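Local coordinates for high affinity transport system protein p37 (Mycoplasma hyorhinis, PDB 3EKI) that binds thiamine diphosphate outside the membrane as the extracytoplasmic lipoprotein component of a high-affinity transport system, at residues K91-V96 against N353-N358; N112-N117 against G139-A144; F161-D164 against D169-V172. All coordinates share one frame; numbering follows the deposited sequence.

Interaction 1. Residues K91-V96 against N353-N358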
loop_
_atom_site.group_PDB
_atom_site.type_symbol
_atom_site.label_atom_id
_atom_site.label_comp_id
_atom_site.label_asym_id
_atom_site.label_seq_id
_atom_site.Cartn_x
_atom_site.Cartn_y
_atom_site.Cartn_z
ATOM N N LYS A 91 -4.320 22.327 27.919
ATOM C CA LYS A 91 -5.283 21.822 28.890
ATOM C C LYS A 91 -6.519 22.684 29.005
ATOM O O LYS A 91 -7.545 22.144 29.428
ATOM C CB LYS A 91 -4.644 21.666 30.273
ATOM C CG LYS A 91 -4.210 22.974 30.905
ATOM C CD LYS A 91 -3.620 22.711 32.296
ATOM C CE LYS A 91 -3.519 24.020 33.077
ATOM N NZ LYS A 91 -2.619 23.895 34.263
ATOM N N ASN A 92 -6.430 23.951 28.627
ATOM C CA ASN A 92 -7.595 24.831 28.709
ATOM C C ASN A 92 -8.501 24.833 27.494
ATOM O O ASN A 92 -9.583 25.429 27.489
ATOM C CB ASN A 92 -7.096 26.260 29.007
ATOM C CG ASN A 92 -6.405 26.286 30.366
ATOM O OD1 ASN A 92 -6.936 25.766 31.351
ATOM N ND2 ASN A 92 -5.221 26.867 30.430
ATOM N N PHE A 93 -8.147 24.164 26.381
ATOM C CA PHE A 93 -9.072 24.064 25.251
ATOM C C PHE A 93 -10.194 23.073 25.585
ATOM O O PHE A 93 -10.033 22.350 26.582
ATOM C CB PHE A 93 -8.356 23.584 23.981
ATOM C CG PHE A 93 -7.352 24.520 23.338
ATOM C CD1 PHE A 93 -7.779 25.598 22.576
ATOM C CD2 PHE A 93 -5.991 24.337 23.477
ATOM C CE1 PHE A 93 -6.895 26.464 21.976
ATOM C CE2 PHE A 93 -5.103 25.198 22.857
ATOM C CZ PHE A 93 -5.538 26.264 22.088
ATOM N N ASP A 94 -11.245 23.024 24.792
ATOM C CA ASP A 94 -12.284 22.033 24.980
ATOM C C ASP A 94 -11.700 20.626 24.734
ATOM O O ASP A 94 -10.863 20.391 23.858
ATOM C CB ASP A 94 -13.496 22.242 24.090
ATOM C CG ASP A 94 -14.293 23.497 24.347
ATOM O OD1 ASP A 94 -14.245 24.058 25.461
ATOM O OD2 ASP A 94 -14.992 23.917 23.397
ATOM N N ASP A 95 -12.183 19.700 25.563
ATOM C CA ASP A 95 -11.912 18.293 25.301
ATOM C C ASP A 95 -12.488 17.910 23.948
ATOM O O ASP A 95 -13.465 18.484 23.481
ATOM C CB ASP A 95 -12.508 17.418 26.394
ATOM C CG ASP A 95 -11.700 17.383 27.673
ATOM O OD1 ASP A 95 -10.595 17.936 27.791
ATOM O OD2 ASP A 95 -12.170 16.762 28.652
ATOM N N VAL A 96 -11.895 16.895 23.306
ATOM C CA VAL A 96 -12.212 16.526 21.943
ATOM C C VAL A 96 -12.887 15.163 21.854
ATOM O O VAL A 96 -12.447 14.215 22.505
ATOM C CB VAL A 96 -10.922 16.518 21.105
ATOM C CG1 VAL A 96 -11.226 16.183 19.663
ATOM C CG2 VAL A 96 -10.272 17.900 21.209
ATOM N N ASN A 353 -6.050 23.233 14.299
ATOM C CA ASN A 353 -4.972 23.812 15.090
ATOM C C ASN A 353 -3.730 22.935 15.151
ATOM O O ASN A 353 -3.865 21.719 15.352
ATOM C CB ASN A 353 -5.486 24.043 16.510
ATOM C CG ASN A 353 -4.441 24.569 17.464
ATOM O OD1 ASN A 353 -3.741 23.817 18.133
ATOM N ND2 ASN A 353 -4.358 25.895 17.496
ATOM N N GLN A 354 -2.556 23.505 14.949
ATOM C CA GLN A 354 -1.286 22.787 14.952
ATOM C C GLN A 354 -1.015 21.991 16.213
ATOM O O GLN A 354 -0.522 20.857 16.156
ATOM C CB GLN A 354 -0.105 23.756 14.753
ATOM C CG GLN A 354 0.935 23.286 13.745
ATOM C CD GLN A 354 1.879 24.384 13.284
ATOM O OE1 GLN A 354 3.096 24.291 13.464
ATOM N NE2 GLN A 354 1.329 25.434 12.679
ATOM N N LEU A 355 -1.327 22.546 17.381
ATOM C CA LEU A 355 -1.169 21.862 18.651
ATOM C C LEU A 355 -2.044 20.606 18.668
ATOM O O LEU A 355 -1.575 19.558 19.124
ATOM C CB LEU A 355 -1.559 22.760 19.831
ATOM C CG LEU A 355 -0.757 24.046 19.967
ATOM C CD1 LEU A 355 -1.353 24.920 21.072
ATOM C CD2 LEU A 355 0.704 23.759 20.273
ATOM N N GLU A 356 -3.273 20.742 18.172
ATOM C CA GLU A 356 -4.187 19.595 18.081
ATOM C C GLU A 356 -3.662 18.544 17.106
ATOM O O GLU A 356 -3.725 17.342 17.405
ATOM C CB GLU A 356 -5.583 20.083 17.703
ATOM C CG GLU A 356 -6.675 19.034 17.902
ATOM C CD GLU A 356 -8.077 19.568 17.714
ATOM O OE1 GLU A 356 -8.185 20.711 17.211
ATOM O OE2 GLU A 356 -9.059 18.868 18.048
ATOM N N GLN A 357 -3.144 18.977 15.966
ATOM C CA GLN A 357 -2.582 18.020 14.993
ATOM C C GLN A 357 -1.473 17.211 15.627
ATOM O O GLN A 357 -1.406 15.982 15.545
ATOM C CB GLN A 357 -2.065 18.749 13.744
ATOM C CG GLN A 357 -3.084 19.399 12.846
ATOM C CD GLN A 357 -2.434 19.962 11.595
ATOM O OE1 GLN A 357 -1.455 19.395 11.121
ATOM N NE2 GLN A 357 -2.952 21.049 11.062
ATOM N N ASN A 358 -0.529 17.864 16.288
ATOM C CA ASN A 358 0.584 17.182 16.913
ATOM C C ASN A 358 0.123 16.250 18.020
ATOM O O ASN A 358 0.686 15.167 18.201
ATOM C CB ASN A 358 1.615 18.176 17.457
ATOM C CG ASN A 358 2.247 19.010 16.356
ATOM O OD1 ASN A 358 2.314 18.595 15.198
ATOM N ND2 ASN A 358 2.690 20.224 16.681
#
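Phe93 and Val96 reach from the loop ahead of strand 97-103 toward the first turn of helix 354-369, where Leu355 and Glu356 receive them. At one end of the contact, CE2 of the Phe93 ring lies 4.2 Å from Leu355 CD1; the two side chains are nearly perpendicular, and the methyl approaches the ring obliquely. At the other end, Val96 and Glu356 meet head-on. Both methyls of the valine lie against a single carboxylate oxygen, Val96 CG2 standing 3.5 Å and Val96 CG1 3.8 Å from Glu356 OE2. No hydrogen bond links the two segments, and the pairing is one of van der Waals contact. Glu356 reaches this place as an extended chain, with CG anti to the backbone N (chi1 -166°). Its other oxygen, OE1, accepts from the backbone N of Asp43, a calcium ligand, which probably makes Glu356 a second-shell residue of that site, its side chain about 7 Å from a bound calcium ion. One step further out, Asn353 caps the helix: its OD1 accepts from Glu356 N at 3.1 Å, on a lone pair in the carbonyl plane, and more weakly from Leu355 N at 2.8 Å, where the N-H...O angle is just 118°. The amide's ND2 donates in turn to Gly40 O, among the first modelled residues of the chain. Trp42 stacks on Phe93 and also touches Val96 and Glu356, while Phe80 of helix 64-85 and Ile46 of strand 45-51 pack against the latter two. The contact is thus a loop set by two small patches on the N-terminal turn of a helix, a turn held by an asparagine N-cap and lying beside a calcium site.

Interaction 2. Residues N112-N117 against G139-A144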
loop_
_atom_site.group_PDB
_atom_site.type_symbol
_atom_site.label_atom_id
_atom_site.label_comp_id
_atom_site.label_asym_id
_atom_site.label_seq_id
_atom_site.Cartn_x
_atom_site.Cartn_y
_atom_site.Cartn_z
ATOM N N ASN A 112 -12.280 16.393 -0.340
ATOM C CA ASN A 112 -13.091 16.894 0.779
ATOM C C ASN A 112 -12.181 17.520 1.819
ATOM O O ASN A 112 -12.542 18.533 2.409
ATOM C CB ASN A 112 -13.946 15.791 1.364
ATOM C CG ASN A 112 -15.225 15.502 0.613
ATOM O OD1 ASN A 112 -15.417 15.874 -0.547
ATOM N ND2 ASN A 112 -16.132 14.797 1.284
ATOM N N LEU A 113 -10.999 16.962 2.054
ATOM C CA LEU A 113 -10.095 17.622 2.988
ATOM C C LEU A 113 -9.676 18.995 2.481
ATOM O O LEU A 113 -9.429 19.925 3.262
ATOM C CB LEU A 113 -8.852 16.775 3.222
ATOM C CG LEU A 113 -9.017 15.530 4.091
ATOM C CD1 LEU A 113 -7.733 14.703 4.066
ATOM C CD2 LEU A 113 -9.389 15.886 5.517
ATOM N N SER A 114 -9.584 19.124 1.160
ATOM C CA SER A 114 -9.162 20.408 0.607
ATOM C C SER A 114 -10.214 21.500 0.750
ATOM O O SER A 114 -9.824 22.655 0.587
ATOM C CB SER A 114 -8.858 20.244 -0.889
ATOM O OG SER A 114 -7.688 19.463 -1.005
ATOM N N THR A 115 -11.457 21.129 1.029
ATOM C CA THR A 115 -12.452 22.194 1.237
ATOM C C THR A 115 -12.267 22.842 2.613
ATOM O O THR A 115 -12.713 23.969 2.795
ATOM C CB THR A 115 -13.892 21.691 1.109
ATOM O OG1 THR A 115 -14.160 20.826 2.218
ATOM C CG2 THR A 115 -14.072 20.858 -0.156
ATOM N N ASP A 116 -11.632 22.144 3.535
ATOM C CA ASP A 116 -11.333 22.594 4.884
ATOM C C ASP A 116 -12.635 22.819 5.657
ATOM O O ASP A 116 -12.827 23.843 6.309
ATOM C CB ASP A 116 -10.454 23.840 4.899
ATOM C CG ASP A 116 -9.569 23.995 6.116
ATOM O OD1 ASP A 116 -9.716 23.213 7.077
ATOM O OD2 ASP A 116 -8.683 24.885 6.156
ATOM N N ASN A 117 -13.511 21.844 5.589
ATOM C CA ASN A 117 -14.807 21.814 6.249
ATOM C C ASN A 117 -14.661 21.008 7.531
ATOM O O ASN A 117 -14.174 19.869 7.442
ATOM C CB ASN A 117 -15.856 21.200 5.329
ATOM C CG ASN A 117 -17.268 21.206 5.847
ATOM O OD1 ASN A 117 -17.579 20.746 6.943
ATOM N ND2 ASN A 117 -18.203 21.726 5.054
ATOM N N GLY A 139 0.204 22.869 -0.778
ATOM C CA GLY A 139 -0.117 23.212 0.575
ATOM C C GLY A 139 -1.582 23.243 0.926
ATOM O O GLY A 139 -1.920 23.827 1.969
ATOM N N ILE A 140 -2.450 22.652 0.119
ATOM C CA ILE A 140 -3.893 22.776 0.295
ATOM C C ILE A 140 -4.394 21.960 1.488
ATOM O O ILE A 140 -5.436 22.338 2.032
ATOM C CB ILE A 140 -4.646 22.383 -0.980
ATOM C CG1 ILE A 140 -6.111 22.813 -1.041
ATOM C CG2 ILE A 140 -4.529 20.876 -1.220
ATOM C CD1 ILE A 140 -6.654 22.670 -2.459
ATOM N N ILE A 141 -3.672 20.907 1.834
ATOM C CA ILE A 141 -3.914 20.034 2.989
ATOM C C ILE A 141 -2.555 19.779 3.633
ATOM O O ILE A 141 -1.500 20.054 3.025
ATOM C CB ILE A 141 -4.664 18.737 2.645
ATOM C CG1 ILE A 141 -3.929 17.862 1.638
ATOM C CG2 ILE A 141 -6.090 19.023 2.167
ATOM C CD1 ILE A 141 -4.636 16.583 1.215
ATOM N N THR A 142 -2.497 19.278 4.865
ATOM C CA THR A 142 -1.273 19.199 5.627
ATOM C C THR A 142 -0.903 17.800 6.071
ATOM O O THR A 142 -1.523 17.198 6.950
ATOM C CB THR A 142 -1.425 20.071 6.913
ATOM O OG1 THR A 142 -1.815 21.386 6.496
ATOM C CG2 THR A 142 -0.119 20.138 7.657
ATOM N N PRO A 143 0.099 17.216 5.417
ATOM C CA PRO A 143 0.577 15.888 5.820
ATOM C C PRO A 143 1.208 15.966 7.193
ATOM O O PRO A 143 1.963 16.910 7.478
ATOM C CB PRO A 143 1.632 15.560 4.759
ATOM C CG PRO A 143 1.271 16.422 3.599
ATOM C CD PRO A 143 0.786 17.719 4.215
ATOM N N ALA A 144 0.917 14.981 8.025
ATOM C CA ALA A 144 1.426 14.987 9.389
ATOM C C ALA A 144 1.902 13.651 10.001
ATOM O O ALA A 144 2.732 13.645 10.874
ATOM C CB ALA A 144 0.381 15.553 10.285
HETATM O O HOH W 1 -7.655 21.927 3.706
#
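Apolar contacts carry most of the meeting between Leu113 and Ser114, near the end of helix 106-115, and Ile140 and Ile141. The CG2 methyl of Ile141 lies against the helix, 3.7 Å from Leu113 CB and 3.6 Å from the carbonyl carbon Leu113 C. Ile140 packs on Ser114: its CD1 is 3.6 Å from Ser114 CB, and its CG2 is 3.5 Å from Ser114 OG. Having CG1 of Ile140 anti to the backbone N (chi1 -165°) extends that branch to the serine. The hydroxyl therefore has methyl groups of both isoleucines beside it, while its hydrogen bond is made within the helix, to Leu110 O.

The polar link across the contact is a water. It donates to Leu113 O at 2.7 Å and to Ile140 O at 2.8 Å, bridging two carbonyl oxygens that, both being acceptors, could not pair directly; no direct hydrogen bond joins the segments.

Phe133 of helix 127-136 touches both Ser114 and Ile140, and Leu130 of the same helix packs on Ile141. Val347 of strand 345-349, antiparallel to strand 141-152, touches Leu113 and Ile141, so the end of helix 106-115 packs against both that sheet and helix 127-136.

Interaction 3. Residues F161-D164 against D169-V172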
loop_
_atom_site.group_PDB
_atom_site.type_symbol
_atom_site.label_atom_id
_atom_site.label_comp_id
_atom_site.label_asym_id
_atom_site.label_seq_id
_atom_site.Cartn_x
_atom_site.Cartn_y
_atom_site.Cartn_z
ATOM N N PHE A 161 17.387 -0.594 -5.024
ATOM C CA PHE A 161 16.844 -0.039 -6.236
ATOM C C PHE A 161 17.311 -0.801 -7.484
ATOM O O PHE A 161 18.289 -1.545 -7.422
ATOM C CB PHE A 161 17.259 1.426 -6.424
ATOM C CG PHE A 161 16.814 2.355 -5.319
ATOM C CD1 PHE A 161 17.559 2.437 -4.152
ATOM C CD2 PHE A 161 15.673 3.120 -5.479
ATOM C CE1 PHE A 161 17.168 3.298 -3.137
ATOM C CE2 PHE A 161 15.282 3.971 -4.450
ATOM C CZ PHE A 161 16.025 4.040 -3.298
ATOM N N TYR A 162 16.586 -0.565 -8.564
ATOM C CA TYR A 162 16.930 -1.180 -9.833
ATOM C C TYR A 162 18.377 -0.861 -10.210
ATOM O O TYR A 162 18.865 0.262 -10.107
ATOM C CB TYR A 162 15.923 -0.706 -10.908
ATOM C CG TYR A 162 16.246 -1.375 -12.234
ATOM C CD1 TYR A 162 15.763 -2.644 -12.534
ATOM C CD2 TYR A 162 17.038 -0.769 -13.190
ATOM C CE1 TYR A 162 16.063 -3.248 -13.752
ATOM C CE2 TYR A 162 17.367 -1.343 -14.392
ATOM C CZ TYR A 162 16.865 -2.601 -14.658
ATOM O OH TYR A 162 17.210 -3.137 -15.859
ATOM N N VAL A 163 19.051 -1.873 -10.745
ATOM C CA VAL A 163 20.429 -1.717 -11.216
ATOM C C VAL A 163 20.493 -2.171 -12.672
ATOM O O VAL A 163 20.757 -1.357 -13.560
ATOM C CB VAL A 163 21.442 -2.481 -10.344
ATOM C CG1 VAL A 163 22.848 -2.304 -10.919
ATOM C CG2 VAL A 163 21.416 -2.014 -8.911
ATOM N N ASP A 164 20.224 -3.452 -12.924
ATOM C CA ASP A 164 20.282 -3.936 -14.300
ATOM C C ASP A 164 19.372 -5.080 -14.674
ATOM O O ASP A 164 19.440 -5.609 -15.791
ATOM C CB ASP A 164 21.755 -4.359 -14.581
ATOM C CG ASP A 164 22.280 -5.390 -13.626
ATOM O OD1 ASP A 164 21.499 -6.219 -13.127
ATOM O OD2 ASP A 164 23.498 -5.406 -13.319
ATOM N N ASP A 169 20.791 -8.283 -9.532
ATOM C CA ASP A 169 20.040 -7.056 -9.243
ATOM C C ASP A 169 19.361 -7.221 -7.885
ATOM O O ASP A 169 18.750 -8.267 -7.679
ATOM C CB ASP A 169 19.061 -6.824 -10.391
ATOM C CG ASP A 169 18.317 -5.505 -10.290
ATOM O OD1 ASP A 169 17.555 -5.394 -9.303
ATOM O OD2 ASP A 169 18.479 -4.627 -11.161
ATOM N N PRO A 170 19.443 -6.238 -6.998
ATOM C CA PRO A 170 18.828 -6.383 -5.679
ATOM C C PRO A 170 17.321 -6.635 -5.745
ATOM O O PRO A 170 16.795 -7.343 -4.892
ATOM C CB PRO A 170 19.088 -5.037 -5.000
ATOM C CG PRO A 170 19.542 -4.110 -6.058
ATOM C CD PRO A 170 20.102 -4.930 -7.182
ATOM N N LEU A 171 16.646 -6.088 -6.733
ATOM C CA LEU A 171 15.193 -6.265 -6.850
ATOM C C LEU A 171 14.855 -7.669 -7.349
ATOM O O LEU A 171 13.798 -8.244 -7.068
ATOM C CB LEU A 171 14.605 -5.188 -7.766
ATOM C CG LEU A 171 14.880 -3.735 -7.352
ATOM C CD1 LEU A 171 14.044 -2.801 -8.215
ATOM C CD2 LEU A 171 14.627 -3.543 -5.864
ATOM N N VAL A 172 15.770 -8.236 -8.132
ATOM C CA VAL A 172 15.618 -9.602 -8.604
ATOM C C VAL A 172 15.902 -10.567 -7.472
ATOM O O VAL A 172 15.214 -11.596 -7.345
ATOM C CB VAL A 172 16.519 -9.891 -9.822
ATOM C CG1 VAL A 172 16.440 -11.362 -10.193
ATOM C CG2 VAL A 172 16.076 -9.012 -10.982
#
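Asp169 sends its carboxylate back to the loop residues Val163 and Asp164. Its CB lies 3.7 Å from Asp164 OD1, an oxygen hydrogen-bonded to Thr166 OG1, and the two acidic side chains run antiparallel past one another. With CG anti to the backbone N (chi1 -174°), the carboxylate is carried to the backbone amides of the loop. OD2 accepts from Val163 N at 2.8 Å, a fairly straight bond (157°) that arrives from above the carboxylate plane, and from Asp164 N at 2.7 Å, on the anti side. Gly165 N also donates to this oxygen, so three successive amides gather on it; they would probably stabilise its negative charge despite Asp164 OD1 lying 3.9 Å from Asp169 OD2. The same oxygen sits over one face of the Tyr162 ring, 3.6 Å above its plane and toward the rim, with ring and carboxylate planes 48° apart. Asp169 is the N-cap of helix 170-184, and its OD1 accepts from Leu171 N at 2.8 Å, a capping bond running nearly along the C-O axis. One carboxylate thus caps the helix with OD1 and binds the loop amides with OD2. Beside it, Val163 CG2 packs on Pro170 CD. The proline CG meets Phe161 O, and Leu171 extends CD1 to within 3.4 Å of Tyr162 N, whose hydrogen bond goes to Asn339 OD1. The Tyr162 OH is hydrogen-bonded to His269 ND1, while Leu171 continues onto Ile336 of strand 331-337 and Ile265 of helix 256-269.

From the N terminus, the chain first passes 91-96, whose partner 353-358 comes 257 residues later; interaction 1, joining the loop before strand 97-103 to the start of helix 354-369, therefore closes a long loop in which the other two are nested. Interaction 2 closes within that loop, joining the end of helix 106-115 to the beginning of strand 141-152. Interaction 3 follows in series as a short closure between strand 141-152 and helix 170-184, joining the loop to the helix it precedes. Interactions 1 and 2 touch through Gln357 and Thr142, on one side of the chain's centre. Interaction 3 lies on the side opposite interaction 1, their centres about 46 Å apart.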